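Local structure of endonuclease 2 (Arabidopsis thaliana, 4CXP) at residues E4-I9 and M122-Q127; D179-N184 and I242-L247; A210-Q215 and G251-A256. The protein cuts RNA and single-stranded DNA, and double-stranded DNA less readily, using divalent metal ions and leaving 5'-phosphate ends. All blocks are in the same frame, centred on the assembly; numbering follows the deposited sequence.

The three contacts lie close together, and contact 1 holds two of the zinc ions of the active site. The centres of contacts 1 and 3 are about 9 Å apart, those of contacts 1 and 2 about 11 Å, and those of contacts 2 and 3 about 13 Å. Contacts 2 and 3 both use helix 233-262. Three polar links tie them together. His-126 O of contact 1 accepts a hydrogen bond from Arg-246 NE of contact 2 at 2.8 Å. His-126 NE2 hydrogen-bonds Arg-253 NH1 of contact 3 at 3.0 Å. Arg-246 NH1 forms a salt bridge with Glu-212 OE1 at 2.8 Å. The side chain of Leu-247 is about 9 Å from a zinc (nearest atoms).

Contact 1: residues E4-I9 and M122-Q127; sequences EGHEII and MGDIHQ. With ZN (zinc ion), chain G; ZN (zinc ion), chain E.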
# COMPACT_ATOMS: atom_id res chain seq x y z
N GLU A 4 -4.02 -5.08 8.69
CA GLU A 4 -3.60 -3.99 9.56
C GLU A 4 -2.99 -2.85 8.75
O GLU A 4 -3.27 -1.68 9.01
CB GLU A 4 -2.60 -4.48 10.61
CG GLU A 4 -3.12 -5.61 11.50
CD GLU A 4 -2.96 -7.02 10.92
OE1 GLU A 4 -2.46 -7.21 9.77
OE2 GLU A 4 -3.33 -7.97 11.64
N GLY A 5 -2.15 -3.17 7.78
CA GLY A 5 -1.52 -2.13 6.98
C GLY A 5 -2.53 -1.31 6.22
O GLY A 5 -2.45 -0.09 6.18
N HIS A 6 -3.49 -1.97 5.56
CA HIS A 6 -4.53 -1.23 4.85
C HIS A 6 -5.39 -0.39 5.77
O HIS A 6 -5.78 0.72 5.43
CB HIS A 6 -5.40 -2.14 4.00
CG HIS A 6 -4.68 -2.68 2.82
ND1 HIS A 6 -4.38 -1.91 1.72
CD2 HIS A 6 -4.10 -3.88 2.60
CE1 HIS A 6 -3.65 -2.63 0.88
NE2 HIS A 6 -3.47 -3.83 1.38
N GLU A 7 -5.72 -0.93 6.94
CA GLU A 7 -6.52 -0.16 7.89
C GLU A 7 -5.79 1.11 8.31
O GLU A 7 -6.39 2.18 8.37
CB GLU A 7 -6.87 -0.98 9.13
CG GLU A 7 -7.98 -1.98 8.92
CD GLU A 7 -8.29 -2.76 10.19
OE1 GLU A 7 -7.42 -2.83 11.09
OE2 GLU A 7 -9.38 -3.32 10.27
N ILE A 8 -4.50 0.99 8.61
CA ILE A 8 -3.71 2.14 9.00
C ILE A 8 -3.70 3.19 7.90
O ILE A 8 -3.91 4.38 8.16
CB ILE A 8 -2.28 1.70 9.40
CG1 ILE A 8 -2.29 0.89 10.71
CG2 ILE A 8 -1.34 2.89 9.48
CD1 ILE A 8 -1.03 0.11 10.97
N ILE A 9 -3.41 2.76 6.68
CA ILE A 9 -3.34 3.68 5.56
C ILE A 9 -4.67 4.40 5.37
O ILE A 9 -4.70 5.62 5.20
CB ILE A 9 -2.89 2.92 4.29
CG1 ILE A 9 -1.39 2.58 4.43
CG2 ILE A 9 -3.17 3.70 3.02
CD1 ILE A 9 -0.87 1.66 3.37
N MET A 122 -3.53 2.11 -3.66
CA MET A 122 -2.61 3.10 -3.15
C MET A 122 -1.83 2.53 -1.96
O MET A 122 -0.65 2.83 -1.77
CB MET A 122 -3.34 4.37 -2.74
CG MET A 122 -2.38 5.50 -2.36
SD MET A 122 -1.35 6.06 -3.73
CE MET A 122 -2.55 7.05 -4.61
N GLY A 123 -2.47 1.69 -1.15
CA GLY A 123 -1.75 0.99 -0.13
C GLY A 123 -0.75 -0.02 -0.67
O GLY A 123 0.42 -0.01 -0.31
N ASP A 124 -1.20 -0.91 -1.56
CA ASP A 124 -0.34 -1.96 -2.05
C ASP A 124 0.89 -1.41 -2.76
O ASP A 124 1.97 -1.99 -2.64
CB ASP A 124 -1.10 -2.95 -2.94
CG ASP A 124 -1.76 -4.08 -2.18
OD1 ASP A 124 -1.60 -4.11 -0.95
OD2 ASP A 124 -2.41 -4.90 -2.84
N ILE A 125 0.77 -0.31 -3.52
CA ILE A 125 1.93 0.22 -4.24
C ILE A 125 2.99 0.75 -3.29
O ILE A 125 4.10 1.01 -3.72
CB ILE A 125 1.52 1.25 -5.30
CG1 ILE A 125 2.59 1.38 -6.38
CG2 ILE A 125 1.16 2.59 -4.66
CD1 ILE A 125 2.11 2.15 -7.59
N HIS A 126 2.65 0.91 -2.00
CA HIS A 126 3.61 1.30 -0.98
C HIS A 126 4.27 0.15 -0.23
O HIS A 126 5.20 0.38 0.52
CB HIS A 126 2.97 2.30 0.01
CG HIS A 126 2.88 3.68 -0.55
ND1 HIS A 126 1.85 4.12 -1.34
CD2 HIS A 126 3.75 4.70 -0.49
CE1 HIS A 126 2.10 5.36 -1.74
NE2 HIS A 126 3.25 5.74 -1.24
N GLN A 127 3.79 -1.07 -0.42
CA GLN A 127 4.44 -2.22 0.21
C GLN A 127 5.65 -2.55 -0.67
O GLN A 127 5.49 -2.86 -1.84
CB GLN A 127 3.43 -3.39 0.28
CG GLN A 127 3.61 -4.40 1.40
CD GLN A 127 4.77 -5.36 1.21
OE1 GLN A 127 5.92 -4.94 1.06
NE2 GLN A 127 4.49 -6.65 1.24
ZN ZN G . -2.25 -5.26 0.65
ZN ZN E . -3.83 -6.43 -2.30
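His-6 and Asp-124 meet on one zinc ion, while Asp-124 also reaches a second, so its carboxylate bridges two metals. His-6 NE2 binds the first zinc at 2.0 Å. Asp-124 OD1 binds the same ion at 2.1 Å, and its OD2 turns to the second zinc. His-6 NE2 and Asp-124 OD1 come within 3.0 Å of each other, but as joint ligands and not as a hydrogen-bonded pair. OD1 lies at the edge of the imidazole, near its plane. The side chains cross at about a right angle, with ring and carboxylate planes 63° apart.

These are two of the three zinc ions of the S1/P1 nuclease active site, set between helix 3-15 and helix 111-124. His-130, His-154 and Asp-158 hold the third. The amino-terminal Trp-1 adds its N and O to the zinc held by His-6. Asp-45, His-58 and His-120 complete the protein ligands of the other ion, and a sulfate lies close to Asp-124.

Next to the metal site the helices pack tightly at Gly-123. A beta carbon on this residue would fall 2.9 Å from His-6 ND1, which is a clash. The terminal methyl CD1 of Ile-9 rests against Gly-123 CA at 3.7 Å. Its CG1 is anti to the carbonyl carbon (chi1 -73°), and this arm runs on extended to the glycine. Asp-124 to Gln-127 form a type I beta turn. His-126 ND1 donates to Met-122 O in a nearly straight bond of 2.8 Å, which helps to fix the rotation of the imidazole; its NE2 is held by Arg-253.

Contact 2: residues D179-N184 and I242-L247; sequences DALKKN and IVYQRL. With NAG (2-acetamido-2-deoxy-beta-D-glucopyranose), chain D.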
# COMPACT_ATOMS: atom_id res chain seq x y z
N ASP A 179 -2.03 6.47 15.71
CA ASP A 179 -1.89 7.71 16.43
C ASP A 179 -0.45 8.19 16.41
O ASP A 179 -0.17 9.37 16.25
CB ASP A 179 -2.43 7.56 17.86
CG ASP A 179 -3.96 7.37 17.91
OD1 ASP A 179 -4.64 7.60 16.89
OD2 ASP A 179 -4.47 6.96 18.96
N ALA A 180 0.50 7.27 16.55
CA ALA A 180 1.90 7.63 16.55
C ALA A 180 2.36 8.10 15.16
O ALA A 180 3.15 9.04 15.04
CB ALA A 180 2.74 6.46 17.04
N LEU A 181 1.87 7.45 14.12
CA LEU A 181 2.16 7.89 12.76
C LEU A 181 1.59 9.28 12.49
O LEU A 181 2.27 10.12 11.91
CB LEU A 181 1.64 6.88 11.74
CG LEU A 181 2.35 5.54 11.72
CD1 LEU A 181 1.56 4.52 10.95
CD2 LEU A 181 3.75 5.67 11.16
N LYS A 182 0.36 9.53 12.91
CA LYS A 182 -0.24 10.85 12.73
C LYS A 182 0.54 11.92 13.46
O LYS A 182 0.77 13.01 12.93
CB LYS A 182 -1.70 10.83 13.18
CG LYS A 182 -2.61 10.06 12.25
CD LYS A 182 -4.00 9.85 12.82
CE LYS A 182 -4.85 11.08 12.85
NZ LYS A 182 -6.14 10.63 13.43
N LYS A 183 0.99 11.64 14.67
CA LYS A 183 1.79 12.61 15.39
C LYS A 183 3.09 12.91 14.65
O LYS A 183 3.50 14.06 14.56
CB LYS A 183 2.04 12.15 16.82
CG LYS A 183 0.78 12.26 17.68
CD LYS A 183 1.01 11.94 19.15
CE LYS A 183 -0.30 12.00 19.93
NZ LYS A 183 -1.18 10.84 19.61
N ASN A 184 3.74 11.88 14.13
CA ASN A 184 4.98 12.11 13.41
C ASN A 184 4.79 12.84 12.08
O ASN A 184 5.62 13.63 11.68
CB ASN A 184 5.73 10.80 13.23
CG ASN A 184 6.47 10.39 14.48
OD1 ASN A 184 6.46 11.11 15.48
ND2 ASN A 184 7.12 9.24 14.43
N ILE A 242 11.05 1.82 8.17
CA ILE A 242 10.67 1.91 6.76
C ILE A 242 9.22 1.45 6.60
O ILE A 242 8.51 2.01 5.77
CB ILE A 242 11.68 1.23 5.79
CG1 ILE A 242 11.23 1.28 4.33
CG2 ILE A 242 11.86 -0.23 6.08
CD1 ILE A 242 10.98 2.67 3.80
N VAL A 243 8.76 0.48 7.38
CA VAL A 243 7.35 0.15 7.39
C VAL A 243 6.52 1.39 7.79
O VAL A 243 5.55 1.73 7.13
CB VAL A 243 7.06 -1.07 8.27
CG1 VAL A 243 5.57 -1.27 8.48
CG2 VAL A 243 7.69 -2.31 7.64
N TYR A 244 6.91 2.04 8.88
CA TYR A 244 6.23 3.27 9.29
C TYR A 244 6.19 4.30 8.16
O TYR A 244 5.16 4.90 7.89
CB TYR A 244 6.91 3.88 10.50
CG TYR A 244 6.81 3.16 11.82
CD1 TYR A 244 5.78 2.30 12.16
CD2 TYR A 244 7.76 3.44 12.80
CE1 TYR A 244 5.70 1.74 13.43
CE2 TYR A 244 7.68 2.89 14.07
CZ TYR A 244 6.64 2.05 14.37
OH TYR A 244 6.51 1.52 15.65
N GLN A 245 7.33 4.51 7.52
CA GLN A 245 7.44 5.47 6.42
C GLN A 245 6.44 5.14 5.31
O GLN A 245 5.75 6.02 4.81
CB GLN A 245 8.86 5.46 5.87
CG GLN A 245 9.11 6.46 4.74
CD GLN A 245 10.23 5.99 3.86
OE1 GLN A 245 11.38 5.91 4.28
NE2 GLN A 245 9.89 5.62 2.63
N ARG A 246 6.41 3.88 4.89
CA ARG A 246 5.56 3.50 3.78
C ARG A 246 4.09 3.56 4.11
O ARG A 246 3.28 3.94 3.26
CB ARG A 246 5.93 2.10 3.28
CG ARG A 246 7.34 1.97 2.72
CD ARG A 246 7.68 2.94 1.60
NE ARG A 246 7.04 2.55 0.35
CZ ARG A 246 7.12 3.26 -0.77
NH1 ARG A 246 7.55 4.51 -0.74
NH2 ARG A 246 6.76 2.70 -1.91
N LEU A 247 3.71 3.23 5.35
CA LEU A 247 2.33 3.37 5.78
C LEU A 247 1.91 4.84 5.81
O LEU A 247 0.83 5.21 5.37
CB LEU A 247 2.12 2.72 7.14
CG LEU A 247 2.31 1.20 7.21
CD1 LEU A 247 2.25 0.73 8.66
CD2 LEU A 247 1.32 0.44 6.35
C1 NAG D . 7.91 8.82 15.59
C2 NAG D . 8.25 7.33 15.50
C3 NAG D . 9.16 6.95 16.66
C4 NAG D . 10.38 7.85 16.69
C5 NAG D . 9.96 9.31 16.66
C6 NAG D . 11.14 10.28 16.56
C7 NAG D . 6.43 6.20 14.36
C8 NAG D . 5.20 5.36 14.46
N2 NAG D . 7.06 6.51 15.48
O3 NAG D . 9.53 5.59 16.54
O4 NAG D . 11.11 7.56 17.86
O5 NAG D . 9.13 9.54 15.53
O6 NAG D . 11.90 10.01 15.41
O7 NAG D . 6.80 6.63 13.25
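Leu-181 and Tyr-244 make the main apolar contact between these two helical segments. Leu-181 CD2 lies 3.7 Å from Tyr-244 CB and 3.6 Å from the backbone Tyr-244 O. The methyl therefore sits at the root of the tyrosine side chain, oblique to its ring. The other methyl, Leu-181 CD1, comes to 4.3 Å from Leu-247 CB, one helical turn further along. CG of the leucine stands anti to the carbonyl carbon (chi1 -68°), which brings the end of the side chain closer to helix 233-262. No hydrogen bond joins the two segments.

The second kind of interaction runs through the sugar. Asn-184 ND2 is covalently bonded to C1 of the N-acetylglucosamine, the first sugar of an N-linked glycan. The acetamide group of this sugar folds back over Tyr-244. Its methyl C8 stands 3.4 Å above the plane of the ring, over its centre, in a CH-pi contact. The same methyl is 3.6 Å from Leu-181 CD2 and 3.7 Å from Ala-180 CB. It is thus held among a ring face, a leucine branch and an alanine. With a serine in place of Tyr-244, the acetamide would probably lose the surface it lies on, leaving the sugar freer to turn about its link to Asn-184.

The polar end of the ring is hydrogen-bonded to Tyr-170 OH, which anchors the far end of the side chain.

The contact joins helix 176-187 to the long helix 233-262. Helix 3-15 fits alongside both: Ile-8 and Ile-12 pack on Leu-181, and Ile-9 packs on Leu-247. From helix 153-169, Trp-157, Ile-161 and Ile-162 touch Val-243.

Contact 3: residues A210-Q215 and G251-A256; sequences ASEGIQ and GVRLAA
Glu-212 lies at the edge of the Arg-253 guanidinium, and the two flat groups are nearly coplanar, with planes 22° apart. The arginine grips the carboxylate end-on with both terminal nitrogens. NH1 donates to Glu-212 OE1 at 2.8 Å, with an N-H...O angle of 161°. NH2 donates to Glu-212 OE2 at 2.9 Å and is straighter, at 170°. Each oxygen uses its syn lone pair, the one on the side of the other oxygen. This is a bidentate salt bridge, and its two bonds hold both groups flat against rotation.

The two long side chains come from opposite directions, between backbones whose Glu-212 CA and Arg-253 CA are 13.4 Å apart. Arg-253 is extended from CG to NE, and Glu-212 is extended beyond CG. The ion pair is the whole of the contact between the two segments.

Glu-212 OE1 carries a second salt bridge, to Arg-246 NH1. Two arginines on one carboxylate would be expected to keep the glutamate ionised. Arg-253 is also held twice more: NE hydrogen-bonds Trp-196 O, and NH1 hydrogen-bonds His-126 NE2. Through His-126 the bridge reaches the chain just beyond the zinc ligand Asp-124.

The pair joins helix 206-221 to helix 233-262, whose last residues, from Ala-256 on, belong to the propeptide removed in the mature form. Helix 190-197 packs on helix 233-262 through Val-193 and Trp-196, which touch Val-252. Strands 60-62 and 131-133 lie against helix 206-221, where Ile-60 and Val-131 touch Ala-210.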
# COMPACT_ATOMS: atom_id res chain seq x y z
N ALA A 210 6.11 3.56 -6.82
CA ALA A 210 6.67 2.29 -7.19
C ALA A 210 8.19 2.31 -7.27
O ALA A 210 8.86 1.39 -6.84
CB ALA A 210 6.07 1.81 -8.51
N SER A 211 8.74 3.39 -7.81
CA SER A 211 10.20 3.52 -7.90
C SER A 211 10.85 3.56 -6.53
O SER A 211 11.89 2.93 -6.32
CB SER A 211 10.58 4.73 -8.74
OG SER A 211 10.34 4.47 -10.09
N GLU A 212 10.23 4.26 -5.58
CA GLU A 212 10.70 4.23 -4.19
C GLU A 212 10.63 2.82 -3.64
O GLU A 212 11.49 2.41 -2.85
CB GLU A 212 9.80 5.11 -3.30
CG GLU A 212 9.81 6.62 -3.58
CD GLU A 212 8.64 7.36 -2.95
OE1 GLU A 212 7.67 6.70 -2.53
OE2 GLU A 212 8.71 8.62 -2.88
N GLY A 213 9.56 2.12 -3.96
CA GLY A 213 9.30 0.81 -3.41
C GLY A 213 10.28 -0.25 -3.81
O GLY A 213 10.74 -1.01 -2.96
N ILE A 214 10.64 -0.32 -5.10
CA ILE A 214 11.63 -1.31 -5.50
C ILE A 214 12.99 -0.98 -4.88
O ILE A 214 13.74 -1.87 -4.50
CB ILE A 214 11.69 -1.48 -7.03
CG1 ILE A 214 12.76 -2.49 -7.45
CG2 ILE A 214 12.02 -0.19 -7.74
CD1 ILE A 214 12.52 -3.90 -7.03
N GLN A 215 13.30 0.31 -4.72
CA GLN A 215 14.55 0.68 -4.06
C GLN A 215 14.54 0.18 -2.61
O GLN A 215 15.51 -0.38 -2.13
CB GLN A 215 14.77 2.19 -4.16
CG GLN A 215 16.15 2.64 -3.75
CD GLN A 215 17.23 2.11 -4.65
OE1 GLN A 215 17.22 2.34 -5.87
NE2 GLN A 215 18.18 1.42 -4.07
N GLY A 251 -0.92 6.65 3.40
CA GLY A 251 -2.06 7.39 3.90
C GLY A 251 -2.11 8.82 3.40
O GLY A 251 -3.15 9.33 3.01
N VAL A 252 -0.95 9.49 3.44
CA VAL A 252 -0.84 10.86 2.99
C VAL A 252 -1.18 10.94 1.49
O VAL A 252 -1.90 11.85 1.07
CB VAL A 252 0.57 11.40 3.31
CG1 VAL A 252 0.85 12.67 2.53
CG2 VAL A 252 0.73 11.64 4.79
N ARG A 253 -0.66 10.02 0.70
CA ARG A 253 -0.86 10.06 -0.73
C ARG A 253 -2.26 9.64 -1.13
O ARG A 253 -2.81 10.19 -2.08
CB ARG A 253 0.21 9.22 -1.42
CG ARG A 253 1.55 9.93 -1.36
CD ARG A 253 2.70 9.00 -1.60
NE ARG A 253 3.93 9.74 -1.82
CZ ARG A 253 5.12 9.17 -1.94
NH1 ARG A 253 5.27 7.89 -1.67
NH2 ARG A 253 6.18 9.89 -2.29
N LEU A 254 -2.87 8.70 -0.42
CA LEU A 254 -4.25 8.37 -0.69
C LEU A 254 -5.13 9.60 -0.48
O LEU A 254 -5.95 9.94 -1.34
CB LEU A 254 -4.72 7.20 0.15
CG LEU A 254 -6.19 6.81 -0.03
CD1 LEU A 254 -6.57 6.56 -1.48
CD2 LEU A 254 -6.50 5.60 0.83
N ALA A 255 -4.95 10.30 0.64
CA ALA A 255 -5.76 11.49 0.88
C ALA A 255 -5.48 12.57 -0.16
O ALA A 255 -6.42 13.21 -0.65
CB ALA A 255 -5.51 12.05 2.26
N ALA A 256 -4.21 12.81 -0.49
CA ALA A 256 -3.91 13.87 -1.44
C ALA A 256 -4.51 13.58 -2.81
O ALA A 256 -4.98 14.48 -3.50
CB ALA A 256 -2.42 14.06 -1.55